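Local coordinates for pectinesterase A (Erwinia chrysanthemi, PDB 2NTP), which hydrolyses the methyl esters of pectin galacturonosyl residues, releasing methanol, an early step in the soft-rotting of plant tissue, at residues Q129-V135 and Q153-S159; V174-D180 and Y206-T212; D180-F185 and Q216-V221. One frame throughout, in Å; residues are numbered along the deposited sequence.

Contact 1 (Q129-V135 and Q153-S159); sequences QAVALYV and QDTLYVS. With ADA (alpha-D-galactopyranuronic acid), chain C; ADA (alpha-D-galactopyranuronic acid), chain B; ADA (alpha-D-galactopyranuronic acid), chain D; ADA (alpha-D-galactopyranuronic acid), chain E.
Tyr134 and Tyr157 stand side by side on neighbouring rungs of the right-handed parallel beta-helix of pectinesterases, their rings in an offset stack with centroids 4.3 Å apart and planes at 19°. CE1 of Tyr134 sits over the centre of the Tyr157 ring, whereas CD2 of Tyr157 lies nearer the rim of the Tyr134 ring. Both CG atoms are anti to their backbone nitrogens, which raises the rings together from the sheet, and one water joins the two hydroxyls. Aligned tyrosines suit the place because parallel, in-register rungs set their rings side by side; Phe178 continues the ladder by stacking on Tyr157.

On the other face Leu133 and Leu156 also run alongside each other, CD2 of Leu133 being 3.8 Å from CD1 of Leu156, and fill the interior with branched apolar carbon. Strands 133-135 and 156-158 are parallel and joined by backbone bonds; where they begin, Thr155 O accepts from both Ala132 N and Leu133 N.

Earlier in both chains the pair forms part of the active site. Gln129 and the proton donor Asp154 lie side by side, amide and carboxylate planes 77° apart. Substrate-binding Gln129 donates from NE2 to O2 of galacturonate B at 3.3 Å, and Asp154 OD1 lies 2.6 Å from O6A of galacturonate C. Gln153, the transition-state stabilizer, reaches out on an extended chain while Thr128 OG1 bonds its OE1, leaving the amide nitrogen to face the sugars. That NE2 donates to O6A of galacturonate C at 2.8 Å, nearly straight at 167°, and to O3 of galacturonate D at 3.1 Å.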
# COMPACT_ATOMS: atom_id res chain seq x y z
N GLN A 129 -4.51 12.27 1.33
CA GLN A 129 -4.35 10.83 1.11
C GLN A 129 -5.04 10.45 -0.20
O GLN A 129 -6.10 10.97 -0.54
CB GLN A 129 -4.83 9.98 2.29
CG GLN A 129 -6.03 10.46 3.06
CD GLN A 129 -5.76 11.65 3.97
OE1 GLN A 129 -6.14 12.74 3.64
NE2 GLN A 129 -5.12 11.43 5.12
N ALA A 130 -4.40 9.56 -0.96
CA ALA A 130 -4.92 9.15 -2.26
C ALA A 130 -4.43 7.74 -2.55
O ALA A 130 -3.33 7.53 -3.09
CB ALA A 130 -4.50 10.14 -3.35
N VAL A 131 -5.26 6.78 -2.18
CA VAL A 131 -4.91 5.36 -2.21
C VAL A 131 -4.93 4.78 -3.63
O VAL A 131 -5.87 5.02 -4.38
CB VAL A 131 -5.87 4.56 -1.30
CG1 VAL A 131 -5.52 3.07 -1.32
CG2 VAL A 131 -5.83 5.09 0.13
N ALA A 132 -3.89 4.03 -3.99
CA ALA A 132 -3.87 3.30 -5.26
C ALA A 132 -4.58 1.96 -5.12
O ALA A 132 -5.46 1.63 -5.92
CB ALA A 132 -2.42 3.10 -5.75
N LEU A 133 -4.22 1.21 -4.08
CA LEU A 133 -4.76 -0.12 -3.83
C LEU A 133 -5.15 -0.28 -2.37
O LEU A 133 -4.36 0.03 -1.47
CB LEU A 133 -3.72 -1.17 -4.22
CG LEU A 133 -4.02 -2.65 -3.94
CD1 LEU A 133 -5.22 -3.13 -4.75
CD2 LEU A 133 -2.76 -3.47 -4.26
N TYR A 134 -6.36 -0.78 -2.15
CA TYR A 134 -6.90 -0.99 -0.82
C TYR A 134 -7.35 -2.44 -0.74
O TYR A 134 -8.21 -2.86 -1.51
CB TYR A 134 -8.08 -0.03 -0.58
CG TYR A 134 -8.85 -0.17 0.73
CD1 TYR A 134 -8.25 -0.66 1.89
CD2 TYR A 134 -10.18 0.26 0.81
CE1 TYR A 134 -8.97 -0.75 3.09
CE2 TYR A 134 -10.89 0.18 1.99
CZ TYR A 134 -10.29 -0.33 3.12
OH TYR A 134 -11.02 -0.41 4.29
N VAL A 135 -6.74 -3.20 0.16
CA VAL A 135 -7.20 -4.55 0.47
C VAL A 135 -7.98 -4.43 1.77
O VAL A 135 -7.42 -4.03 2.79
CB VAL A 135 -6.02 -5.55 0.61
CG1 VAL A 135 -6.55 -6.97 0.86
CG2 VAL A 135 -5.15 -5.53 -0.63
N GLN A 153 0.81 10.11 -0.85
CA GLN A 153 0.35 9.79 0.50
C GLN A 153 -0.61 8.60 0.48
O GLN A 153 -1.60 8.60 -0.26
CB GLN A 153 -0.32 11.00 1.13
CG GLN A 153 -0.70 10.81 2.61
CD GLN A 153 -1.07 12.12 3.29
OE1 GLN A 153 -1.05 13.18 2.68
NE2 GLN A 153 -1.41 12.04 4.58
N ASP A 154 -0.31 7.58 1.30
CA ASP A 154 -1.22 6.44 1.50
C ASP A 154 -1.41 5.55 0.25
O ASP A 154 -2.50 5.03 -0.00
CB ASP A 154 -2.59 6.93 2.04
CG ASP A 154 -2.56 7.28 3.52
OD1 ASP A 154 -1.45 7.47 4.08
OD2 ASP A 154 -3.64 7.38 4.14
N THR A 155 -0.34 5.35 -0.51
CA THR A 155 -0.43 4.55 -1.75
C THR A 155 -1.10 3.18 -1.58
O THR A 155 -2.00 2.83 -2.34
CB THR A 155 0.97 4.38 -2.37
OG1 THR A 155 1.55 5.67 -2.57
CG2 THR A 155 0.88 3.63 -3.72
N LEU A 156 -0.63 2.41 -0.59
CA LEU A 156 -1.11 1.04 -0.36
C LEU A 156 -1.72 0.88 1.03
O LEU A 156 -1.03 1.04 2.04
CB LEU A 156 0.03 0.04 -0.54
CG LEU A 156 -0.32 -1.42 -0.23
CD1 LEU A 156 -1.49 -1.93 -1.08
CD2 LEU A 156 0.91 -2.32 -0.40
N TYR A 157 -3.01 0.54 1.05
CA TYR A 157 -3.79 0.38 2.27
C TYR A 157 -4.06 -1.11 2.41
O TYR A 157 -4.87 -1.67 1.67
CB TYR A 157 -5.11 1.16 2.13
CG TYR A 157 -5.95 1.37 3.39
CD1 TYR A 157 -5.65 0.73 4.59
CD2 TYR A 157 -7.05 2.23 3.36
CE1 TYR A 157 -6.43 0.94 5.74
CE2 TYR A 157 -7.84 2.44 4.50
CZ TYR A 157 -7.52 1.80 5.68
OH TYR A 157 -8.30 2.01 6.79
N VAL A 158 -3.36 -1.76 3.33
CA VAL A 158 -3.53 -3.20 3.56
C VAL A 158 -4.23 -3.47 4.90
O VAL A 158 -3.63 -3.29 5.96
CB VAL A 158 -2.19 -3.98 3.44
CG1 VAL A 158 -1.83 -4.22 1.97
CG2 VAL A 158 -1.06 -3.25 4.16
N SER A 159 -5.49 -3.87 4.83
CA SER A 159 -6.28 -4.18 6.02
C SER A 159 -6.70 -5.66 6.02
O SER A 159 -6.47 -6.37 5.05
CB SER A 159 -7.51 -3.27 6.08
OG SER A 159 -8.19 -3.38 7.32
C1 ADA C . -2.54 12.48 8.19
C2 ADA C . -3.45 12.19 9.38
C3 ADA C . -3.00 10.91 10.08
C4 ADA C . -2.91 9.76 9.07
C5 ADA C . -1.95 10.16 7.95
C6 ADA C . -1.78 9.11 6.89
O2 ADA C . -3.42 13.31 10.28
O3 ADA C . -3.92 10.58 11.14
O4 ADA C . -4.20 9.53 8.50
O5 ADA C . -2.46 11.35 7.32
O6B ADA C . -1.60 7.90 7.20
O6A ADA C . -1.82 9.50 5.70
C1 ADA B . -4.79 8.21 8.59
C2 ADA B . -5.85 8.05 7.49
C3 ADA B . -7.00 9.02 7.74
C4 ADA B . -7.57 8.81 9.15
C5 ADA B . -6.46 8.97 10.18
C6 ADA B . -6.98 8.72 11.57
O2 ADA B . -5.28 8.32 6.20
O3 ADA B . -8.02 8.87 6.75
O4 ADA B . -8.14 7.50 9.28
O5 ADA B . -5.37 8.07 9.90
O6B ADA B . -6.46 7.81 12.26
O6A ADA B . -7.93 9.43 11.97
C1 ADA D . 2.06 14.06 7.93
C2 ADA D . 0.99 14.07 6.83
C3 ADA D . -0.28 14.75 7.33
C4 ADA D . -0.71 14.21 8.70
C5 ADA D . 0.45 14.20 9.69
C6 ADA D . 0.02 13.55 10.98
O2 ADA D . 1.49 14.79 5.70
O3 ADA D . -1.34 14.57 6.37
O4 ADA D . -1.20 12.87 8.58
O5 ADA D . 1.54 13.47 9.12
O6B ADA D . 0.77 12.71 11.50
O6A ADA D . -1.08 13.87 11.48
C1 ADA E . -9.53 7.34 9.62
C2 ADA E . -9.81 5.97 10.25
C3 ADA E . -9.62 4.85 9.22
C4 ADA E . -10.42 5.14 7.95
C5 ADA E . -10.07 6.53 7.42
C6 ADA E . -10.87 6.88 6.19
O2 ADA E . -8.91 5.79 11.35
O3 ADA E . -9.97 3.58 9.79
O4 ADA E . -11.83 5.10 8.22
O5 ADA E . -10.31 7.51 8.44
O6B ADA E . -11.00 6.03 5.29
O6A ADA E . -11.37 8.02 6.13
O HOH W 1 -10.92 2.03 6.04

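Contact 2 (V174-D180 and Y206-T212); sequences VDFIFGD and YLTAPST. With ADA (alpha-D-galactopyranuronic acid), chain C; ADA (alpha-D-galactopyranuronic acid), chain F.
Asp175, the catalytic nucleophile, stands on a sharp corner of the chain with backbone angles in the left-handed region, and its carboxylate carbon CG lies only 3.4 Å from the methyl CB of Ala209. A residue as small as alanine lets the acid pack this closely. CG of Asp175 is anti to its own carbonyl carbon (chi1 -59°), which presents OD2 to galacturonate C, 2.6 Å from O6B; OD1 lies 3.5 Å from Tyr206 CD1, oblique to the ring, and takes a salt bridge from Arg243 NE.

Tyr206 and Asp175 extend the same way, ring and carboxylate planes 48° apart. The phenol OH of Tyr206 shares a 2.9 Å hydrogen bond with O3 of galacturonate F, which lies at the ring edge and in its plane.

Phe176 turns to the other side of the corner. Its ring lies alongside Leu207, whose carbonyl oxygen sits over the ring centre, and CZ touches Leu207 CG; these two apolar residues suit the protein interior. Farther on, Ile177 O accepts in its carbonyl plane from Ala209 N. Glycine suits position 179, where a CB would press on the preceding carbonyl oxygen; Gly179 O accepts from Ser211 N, which comes in above the carbonyl plane.

In the beta-helix, strand 178-179 lies between strands 156-158 and 205-210, with 239-242 next. Leu220 of strand 220-223 packs against Ile177, Thr208 and Pro210, and Leu207 meets strands 264-268 and 276-278.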
# COMPACT_ATOMS: atom_id res chain seq x y z
N VAL A 174 4.20 9.81 2.32
CA VAL A 174 3.78 9.65 3.72
C VAL A 174 2.93 8.39 3.89
O VAL A 174 1.87 8.26 3.28
CB VAL A 174 2.97 10.90 4.19
CG1 VAL A 174 2.25 10.62 5.52
CG2 VAL A 174 3.89 12.11 4.31
N ASP A 175 3.41 7.48 4.74
CA ASP A 175 2.65 6.29 5.13
C ASP A 175 2.21 5.48 3.91
O ASP A 175 1.04 5.09 3.81
CB ASP A 175 1.43 6.68 5.99
CG ASP A 175 1.80 7.42 7.27
OD1 ASP A 175 3.00 7.53 7.59
OD2 ASP A 175 0.88 7.90 7.97
N PHE A 176 3.12 5.25 2.96
CA PHE A 176 2.69 4.71 1.67
C PHE A 176 2.39 3.21 1.65
O PHE A 176 1.85 2.69 0.68
CB PHE A 176 3.49 5.24 0.46
CG PHE A 176 4.93 4.76 0.36
CD1 PHE A 176 5.24 3.54 -0.25
CD2 PHE A 176 5.98 5.57 0.80
CE1 PHE A 176 6.57 3.11 -0.39
CE2 PHE A 176 7.32 5.16 0.65
CZ PHE A 176 7.61 3.93 0.06
N ILE A 177 2.74 2.53 2.74
CA ILE A 177 2.21 1.20 3.03
C ILE A 177 1.67 1.30 4.44
O ILE A 177 2.43 1.52 5.38
CB ILE A 177 3.28 0.08 2.98
CG1 ILE A 177 3.95 0.04 1.60
CG2 ILE A 177 2.65 -1.27 3.33
CD1 ILE A 177 5.24 -0.81 1.56
N PHE A 178 0.36 1.16 4.60
CA PHE A 178 -0.25 1.35 5.92
C PHE A 178 -1.44 0.43 6.14
O PHE A 178 -2.05 -0.06 5.18
CB PHE A 178 -0.65 2.83 6.14
CG PHE A 178 -1.86 3.27 5.34
CD1 PHE A 178 -1.79 3.40 3.96
CD2 PHE A 178 -3.06 3.57 5.99
CE1 PHE A 178 -2.90 3.79 3.22
CE2 PHE A 178 -4.18 3.98 5.26
CZ PHE A 178 -4.10 4.10 3.88
N GLY A 179 -1.78 0.20 7.41
CA GLY A 179 -2.94 -0.62 7.74
C GLY A 179 -2.61 -1.77 8.67
O GLY A 179 -1.48 -1.90 9.14
N ASP A 180 -3.63 -2.59 8.93
CA ASP A 180 -3.58 -3.60 9.98
C ASP A 180 -3.48 -5.02 9.42
O ASP A 180 -3.52 -5.99 10.17
CB ASP A 180 -4.86 -3.50 10.82
CG ASP A 180 -6.10 -3.68 9.98
OD1 ASP A 180 -6.44 -2.76 9.20
OD2 ASP A 180 -6.74 -4.74 10.08
N TYR A 206 7.35 8.54 5.32
CA TYR A 206 7.49 7.31 6.10
C TYR A 206 7.04 6.16 5.21
O TYR A 206 5.95 6.21 4.62
CB TYR A 206 6.63 7.36 7.38
CG TYR A 206 6.67 8.70 8.07
CD1 TYR A 206 5.77 9.71 7.71
CD2 TYR A 206 7.62 8.99 9.05
CE1 TYR A 206 5.81 10.96 8.32
CE2 TYR A 206 7.67 10.25 9.67
CZ TYR A 206 6.75 11.22 9.29
OH TYR A 206 6.77 12.47 9.87
N LEU A 207 7.86 5.13 5.11
CA LEU A 207 7.54 3.99 4.25
C LEU A 207 6.29 3.28 4.74
O LEU A 207 5.42 2.91 3.95
CB LEU A 207 8.69 2.98 4.20
CG LEU A 207 9.79 3.21 3.17
CD1 LEU A 207 10.55 4.50 3.40
CD2 LEU A 207 10.74 2.02 3.18
N THR A 208 6.20 3.08 6.05
CA THR A 208 5.11 2.30 6.61
C THR A 208 4.42 3.00 7.77
O THR A 208 5.03 3.79 8.48
CB THR A 208 5.57 0.90 7.08
OG1 THR A 208 6.44 1.01 8.21
CG2 THR A 208 6.30 0.16 5.95
N ALA A 209 3.14 2.68 7.94
CA ALA A 209 2.38 3.12 9.11
C ALA A 209 1.46 1.97 9.51
O ALA A 209 0.27 1.99 9.19
CB ALA A 209 1.60 4.39 8.82
N PRO A 210 2.03 0.94 10.17
CA PRO A 210 1.23 -0.23 10.54
C PRO A 210 0.29 0.07 11.71
O PRO A 210 0.65 0.83 12.62
CB PRO A 210 2.30 -1.24 10.96
CG PRO A 210 3.41 -0.40 11.50
CD PRO A 210 3.43 0.82 10.62
N SER A 211 -0.90 -0.51 11.64
CA SER A 211 -1.90 -0.40 12.71
C SER A 211 -2.26 -1.78 13.26
O SER A 211 -3.33 -1.98 13.84
CB SER A 211 -3.15 0.29 12.17
OG SER A 211 -3.61 -0.37 11.00
N THR A 212 -1.33 -2.71 13.09
CA THR A 212 -1.50 -4.11 13.44
C THR A 212 -1.99 -4.24 14.89
O THR A 212 -1.36 -3.69 15.79
CB THR A 212 -0.15 -4.87 13.34
OG1 THR A 212 0.65 -4.32 12.29
CG2 THR A 212 -0.38 -6.37 13.10
C1 ADA C . -2.54 12.48 8.19
C2 ADA C . -3.45 12.19 9.38
C3 ADA C . -3.00 10.91 10.08
C4 ADA C . -2.91 9.76 9.07
C5 ADA C . -1.95 10.16 7.95
C6 ADA C . -1.78 9.11 6.89
O2 ADA C . -3.42 13.31 10.28
O3 ADA C . -3.92 10.58 11.14
O4 ADA C . -4.20 9.53 8.50
O5 ADA C . -2.46 11.35 7.32
O6B ADA C . -1.60 7.90 7.20
O6A ADA C . -1.82 9.50 5.70
C1 ADA F . 3.70 18.07 10.25
C2 ADA F . 3.86 16.58 10.62
C3 ADA F . 4.63 15.84 9.54
C4 ADA F . 3.97 16.03 8.17
C5 ADA F . 3.78 17.53 7.86
C6 ADA F . 3.00 17.71 6.59
O1 ADA F . 4.97 18.74 10.31
O2 ADA F . 4.51 16.45 11.89
O3 ADA F . 4.71 14.44 9.84
O4 ADA F . 2.72 15.33 8.12
O5 ADA F . 3.11 18.21 8.94
O6B ADA F . 1.76 17.83 6.64
O6A ADA F . 3.63 17.73 5.50
O HOH W 2 -0.22 -4.39 9.70
O HOH W 3 -6.27 -0.24 10.35

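Contact 3 (D180-F185 and Q216-V221); sequences DGTALF and QKYGLV
Gln216 and Thr182 converge on one carbonyl, Tyr218 O, where a loop leads into a rung of the parallel beta-helix. Thr182 OG1 donates to this oxygen at 2.9 Å, and Gln216 NE2 donates to it at 2.9 Å, from opposite faces of the carbonyl plane. The hydrogen bond from the Gln216 amide is nearly straight at 168°, with the acceptor in the plane of that amide. The same nitrogen also donates across to Asp180 O, this time tilted from the amide plane, so a single NH2 group ties the turn before strand 182-186 to the loop before strand 220-223. Glutamine suits the place: its chain is extended beyond CG, long enough to reach both carbonyls, and its NH2 offers two donors. Threonine adds a donor from its hydroxyl while its CG2 packs on Tyr218 CB.

From here the two strands run parallel, paired by backbone bonds. Val221 N meets Ala183 O at 2.9 Å, almost straight at 175°, and Val221 O in turn accepts from Phe185 N.

Side chains divide between the two faces. The small Ala183 CB meets Leu220 CD2 at 3.9 Å on the inner face, where Leu220 also packs on Val158 and Ile177. On the outer face Leu184 CD1 comes against Val221 CG1 at 3.7 Å, their branches crossing at a slant, and helix 330-334 covers Thr182, Leu184 and Tyr218.

Outside this shell, Glu327 O bonds the Tyr218 hydroxyl, Gln264 OE1 accepts from Gly219 N, and Phe165 stacks on Phe185, which also packs on Leu156 and Ile177. Val221 O lies in the plane of that Phe185 ring, at its edge, 3.6 Å from CD1.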
# COMPACT_ATOMS: atom_id res chain seq x y z
N ASP A 180 -3.63 -2.59 8.93
CA ASP A 180 -3.58 -3.60 9.98
C ASP A 180 -3.48 -5.02 9.42
O ASP A 180 -3.52 -5.99 10.17
CB ASP A 180 -4.86 -3.50 10.82
CG ASP A 180 -6.10 -3.68 9.98
OD1 ASP A 180 -6.44 -2.76 9.20
OD2 ASP A 180 -6.74 -4.74 10.08
N GLY A 181 -3.34 -5.13 8.11
CA GLY A 181 -3.26 -6.45 7.46
C GLY A 181 -1.96 -7.17 7.72
O GLY A 181 -0.99 -6.60 8.25
N THR A 182 -1.94 -8.46 7.37
CA THR A 182 -0.70 -9.21 7.32
C THR A 182 -0.25 -9.12 5.87
O THR A 182 -0.85 -9.73 4.98
CB THR A 182 -0.91 -10.68 7.73
OG1 THR A 182 -1.38 -10.74 9.09
CG2 THR A 182 0.38 -11.47 7.61
N ALA A 183 0.78 -8.32 5.62
CA ALA A 183 1.22 -8.05 4.27
C ALA A 183 2.71 -8.36 4.15
O ALA A 183 3.54 -7.75 4.84
CB ALA A 183 0.93 -6.60 3.88
N LEU A 184 3.02 -9.32 3.28
CA LEU A 184 4.39 -9.76 3.05
C LEU A 184 4.87 -9.25 1.70
O LEU A 184 4.16 -9.38 0.69
CB LEU A 184 4.47 -11.29 3.10
CG LEU A 184 5.82 -11.97 2.80
CD1 LEU A 184 6.87 -11.62 3.85
CD2 LEU A 184 5.64 -13.48 2.71
N PHE A 185 6.06 -8.66 1.68
CA PHE A 185 6.64 -8.08 0.47
C PHE A 185 7.97 -8.77 0.22
O PHE A 185 8.83 -8.78 1.10
CB PHE A 185 6.85 -6.57 0.65
CG PHE A 185 5.60 -5.81 1.00
CD1 PHE A 185 5.14 -5.75 2.32
CD2 PHE A 185 4.86 -5.18 0.00
CE1 PHE A 185 3.98 -5.06 2.63
CE2 PHE A 185 3.70 -4.49 0.31
CZ PHE A 185 3.25 -4.43 1.62
N GLN A 216 -2.36 -9.74 16.92
CA GLN A 216 -2.07 -10.28 15.60
C GLN A 216 -0.57 -10.49 15.45
O GLN A 216 0.22 -9.57 15.69
CB GLN A 216 -2.59 -9.34 14.51
CG GLN A 216 -2.41 -9.85 13.09
CD GLN A 216 -3.11 -8.98 12.08
OE1 GLN A 216 -4.33 -8.78 12.16
NE2 GLN A 216 -2.36 -8.46 11.11
N LYS A 217 -0.18 -11.70 15.06
CA LYS A 217 1.22 -12.11 15.03
C LYS A 217 2.07 -11.34 14.03
O LYS A 217 3.18 -10.92 14.35
CB LYS A 217 1.32 -13.63 14.78
CG LYS A 217 2.70 -14.23 15.01
CD LYS A 217 2.99 -14.47 16.49
CE LYS A 217 4.11 -15.50 16.68
NZ LYS A 217 5.38 -15.16 15.96
N TYR A 218 1.55 -11.15 12.82
CA TYR A 218 2.31 -10.49 11.76
C TYR A 218 1.58 -9.29 11.16
O TYR A 218 0.38 -9.35 10.91
CB TYR A 218 2.66 -11.48 10.65
CG TYR A 218 3.46 -12.67 11.14
CD1 TYR A 218 4.82 -12.55 11.41
CD2 TYR A 218 2.85 -13.90 11.33
CE1 TYR A 218 5.56 -13.65 11.87
CE2 TYR A 218 3.58 -15.01 11.79
CZ TYR A 218 4.93 -14.87 12.05
OH TYR A 218 5.66 -15.95 12.50
N GLY A 219 2.33 -8.22 10.94
CA GLY A 219 1.82 -7.03 10.28
C GLY A 219 2.49 -6.89 8.93
O GLY A 219 2.30 -7.73 8.04
N LEU A 220 3.29 -5.84 8.78
CA LEU A 220 4.00 -5.57 7.53
C LEU A 220 5.38 -6.19 7.59
O LEU A 220 6.19 -5.83 8.45
CB LEU A 220 4.08 -4.07 7.26
CG LEU A 220 2.78 -3.28 7.46
CD1 LEU A 220 3.03 -1.79 7.29
CD2 LEU A 220 1.68 -3.76 6.52
N VAL A 221 5.65 -7.13 6.69
CA VAL A 221 6.91 -7.86 6.67
C VAL A 221 7.55 -7.68 5.29
O VAL A 221 6.98 -8.08 4.27
CB VAL A 221 6.72 -9.36 7.01
CG1 VAL A 221 8.07 -10.09 7.04
CG2 VAL A 221 6.00 -9.52 8.36

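All three contacts join successive coils of one parallel beta-helix. Contacts 1 and 2, with centres 9 Å apart, adjoin on successive coils and together form the catalytic site: both touch galacturonate C, the proton donor coming from contact 1 and the nucleophile from contact 2. Phe178 ties them, its CZ 3.3 Å from Asp154 OD2, and Leu156 N lies 2.8 Å from Phe176 O. Contact 3 shares Asp180 with contact 2 and continues both its chains onto another sheet; Ile177 CG2 packs 3.6 Å from Phe185 CZ. Asp180 OD1 lies 2.6 Å from Ser159 OG of contact 1. Contact 3 stays back from the sugars, the side chain of Asp180 being about 7 Å from a bound galacturonic acid.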